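Side-chain contact in uncharacterized protein (Jannaschia sp. CCS1, PDB 2PYQ), which is of unknown function, belonging to the DUF2853 family, and folds as a compact, all-helical single chain without strands: residues D14-K19 / Y100-K105. Numbering follows the deposited sequence.
Sequences DDLRNK and YYMLTK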
loop_
_atom_site.group_PDB
_atom_site.type_symbol
_atom_site.label_atom_id
_atom_site.label_comp_id
_atom_site.label_asym_id
_atom_site.label_seq_id
_atom_site.Cartn_x
_atom_site.Cartn_y
_atom_site.Cartn_z
ATOM N N ASP A 14 9.426 -4.178 -7.193
ATOM C CA ASP A 14 10.797 -3.758 -6.945
ATOM C C ASP A 14 10.911 -3.030 -5.597
ATOM O O ASP A 14 11.822 -3.331 -4.814
ATOM C CB ASP A 14 11.308 -2.916 -8.132
ATOM C CG ASP A 14 12.842 -2.836 -8.188
ATOM O OD1 ASP A 14 13.450 -2.252 -7.271
ATOM O OD2 ASP A 14 13.451 -3.367 -9.169
ATOM N N ASP A 15 10.005 -2.103 -5.305
ATOM C CA ASP A 15 9.947 -1.401 -4.009
ATOM C C ASP A 15 9.800 -2.393 -2.853
ATOM O O ASP A 15 10.510 -2.299 -1.851
ATOM C CB ASP A 15 8.800 -0.386 -3.925
ATOM C CG ASP A 15 9.065 0.914 -4.662
ATOM O OD1 ASP A 15 10.105 1.032 -5.369
ATOM O OD2 ASP A 15 8.215 1.831 -4.503
ATOM N N LEU A 16 8.881 -3.349 -2.994
ATOM C CA LEU A 16 8.661 -4.344 -1.914
ATOM C C LEU A 16 9.946 -5.138 -1.629
ATOM O O LEU A 16 10.342 -5.244 -0.483
ATOM C CB LEU A 16 7.509 -5.261 -2.230
ATOM C CG LEU A 16 6.160 -4.580 -2.012
ATOM C CD1 LEU A 16 5.080 -5.353 -2.781
ATOM C CD2 LEU A 16 5.801 -4.444 -0.529
ATOM N N ARG A 17 10.607 -5.625 -2.676
ATOM C CA ARG A 17 11.823 -6.405 -2.498
ATOM C C ARG A 17 13.010 -5.565 -2.047
ATOM O O ARG A 17 13.644 -5.861 -1.020
ATOM C CB ARG A 17 12.158 -7.213 -3.760
ATOM C CG ARG A 17 13.379 -8.160 -3.593
ATOM C CD ARG A 17 13.491 -9.206 -4.718
ATOM N NE ARG A 17 12.514 -10.308 -4.598
ATOM C CZ ARG A 17 12.690 -11.453 -3.919
ATOM N NH1 ARG A 17 13.790 -11.696 -3.222
ATOM N NH2 ARG A 17 11.704 -12.379 -3.922
ATOM N N ASN A 18 13.278 -4.490 -2.790
ATOM C CA ASN A 18 14.526 -3.722 -2.621
ATOM C C ASN A 18 14.500 -2.515 -1.723
ATOM O O ASN A 18 15.574 -1.998 -1.387
ATOM C CB ASN A 18 15.056 -3.370 -4.016
ATOM C CG ASN A 18 15.414 -4.614 -4.809
ATOM O OD1 ASN A 18 16.071 -5.537 -4.291
ATOM N ND2 ASN A 18 14.996 -4.651 -6.059
ATOM N N LYS A 19 13.327 -2.014 -1.381
ATOM C CA LYS A 19 13.179 -0.953 -0.385
ATOM C C LYS A 19 12.659 -1.498 0.950
ATOM O O LYS A 19 13.230 -1.214 1.989
ATOM C CB LYS A 19 12.304 0.200 -0.871
ATOM C CG LYS A 19 12.926 0.955 -2.008
ATOM C CD LYS A 19 12.005 2.073 -2.480
ATOM C CE LYS A 19 12.614 2.796 -3.661
ATOM N NZ LYS A 19 11.697 3.774 -4.310
ATOM N N TYR A 100 -0.895 -0.303 0.833
ATOM C CA TYR A 100 -2.080 -1.177 1.022
ATOM C C TYR A 100 -1.672 -2.644 1.085
ATOM O O TYR A 100 -2.174 -3.376 1.923
ATOM C CB TYR A 100 -3.152 -0.900 -0.042
ATOM C CG TYR A 100 -3.938 0.400 0.181
ATOM C CD1 TYR A 100 -3.481 1.429 1.030
ATOM C CD2 TYR A 100 -5.125 0.631 -0.541
ATOM C CE1 TYR A 100 -4.186 2.607 1.219
ATOM C CE2 TYR A 100 -5.848 1.854 -0.381
ATOM C CZ TYR A 100 -5.368 2.817 0.519
ATOM O OH TYR A 100 -6.058 4.020 0.708
ATOM N N TYR A 101 -0.759 -3.069 0.227
ATOM C CA TYR A 101 -0.245 -4.429 0.229
ATOM C C TYR A 101 0.385 -4.729 1.590
ATOM O O TYR A 101 0.098 -5.744 2.204
ATOM C CB TYR A 101 0.796 -4.612 -0.884
ATOM C CG TYR A 101 1.520 -5.944 -0.859
ATOM C CD1 TYR A 101 2.647 -6.144 -0.028
ATOM C CD2 TYR A 101 1.097 -7.004 -1.640
ATOM C CE1 TYR A 101 3.317 -7.355 0.017
ATOM C CE2 TYR A 101 1.767 -8.229 -1.620
ATOM C CZ TYR A 101 2.870 -8.403 -0.780
ATOM O OH TYR A 101 3.501 -9.626 -0.758
HETATM N N MSE A 102 1.255 -3.822 2.044
HETATM C CA MSE A 102 1.959 -4.023 3.339
HETATM C C MSE A 102 0.977 -4.073 4.509
HETATM O O MSE A 102 1.155 -4.901 5.393
HETATM C CB MSE A 102 3.062 -2.980 3.560
HETATM C CG MSE A 102 4.318 -3.269 2.763
HETATM SE SE MSE A 102 5.793 -2.142 3.395
HETATM C CE MSE A 102 5.208 -1.016 2.504
ATOM N N LEU A 103 -0.025 -3.216 4.520
ATOM C CA LEU A 103 -1.028 -3.240 5.587
ATOM C C LEU A 103 -1.832 -4.554 5.568
ATOM O O LEU A 103 -2.107 -5.137 6.621
ATOM C CB LEU A 103 -1.975 -2.053 5.498
ATOM C CG LEU A 103 -1.332 -0.689 5.820
ATOM C CD1 LEU A 103 -2.241 0.423 5.398
ATOM C CD2 LEU A 103 -0.994 -0.601 7.312
ATOM N N THR A 104 -2.230 -4.994 4.377
ATOM C CA THR A 104 -2.962 -6.271 4.231
ATOM C C THR A 104 -2.156 -7.454 4.813
ATOM O O THR A 104 -2.709 -8.277 5.596
ATOM C CB THR A 104 -3.331 -6.520 2.744
ATOM O OG1 THR A 104 -4.125 -5.425 2.266
ATOM C CG2 THR A 104 -4.126 -7.790 2.607
ATOM N N LYS A 105 -0.886 -7.553 4.426
ATOM C CA LYS A 105 0.076 -8.495 5.040
ATOM C C LYS A 105 0.207 -8.353 6.566
ATOM O O LYS A 105 0.152 -9.319 7.259
ATOM C CB LYS A 105 1.450 -8.403 4.397
ATOM C CG LYS A 105 1.598 -8.905 3.030
ATOM C CD LYS A 105 0.926 -10.088 2.860
ATOM C CE LYS A 105 1.744 -11.018 2.184
ATOM N NZ LYS A 105 1.644 -12.329 2.899
#
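The helical turn that sets Y101 and M102 against L16 is tied at the carbonyl oxygen Y100 O, which takes two hydrogen bonds: T104 N supplies the backbone one at 2.9 Å, and T104 OG1 reaches it at 2.8 Å. The two donors arrive from opposite faces of the carbonyl plane, with the hydroxyl 36° out of it. Both bonds lie within helix 96-106, and no hydrogen bond crosses between 14-19 and 100-105.

What crosses between the helices is apolar. L16 points at the other helix and sets CD1 over one ring face of Y101, toward the rim, 3.9 Å from the centroid and 18° off the normal, a CH-pi contact. The second methyl, L16 CD2, lies past the rim, 3.6 Å from Y101 CD1, and meets M102 CG at 3.8 Å. That residue is a selenomethionine modelled in two conformers, so its share is less certain. With CG anti to the backbone N (chi1 173°), the Y101 ring is carried toward L16, and its turn about the CB-CG bond presents a face to CD1; the hydroxyl is hydrogen-bonded to D25 N and L28 touches the side chain from helix 26-36. An alanine in place of Y101 would probably leave L16 CD1 without the face it packs on and D25 N without its hydroxyl partner.

Only L16, Y101 and M102 touch, and all three are buried, with 129 Å² covered. The chemistry therefore implies apolar packing between the first and last helices of the fold, with polar bonds made within each segment or, as for Y101 OH, to D25.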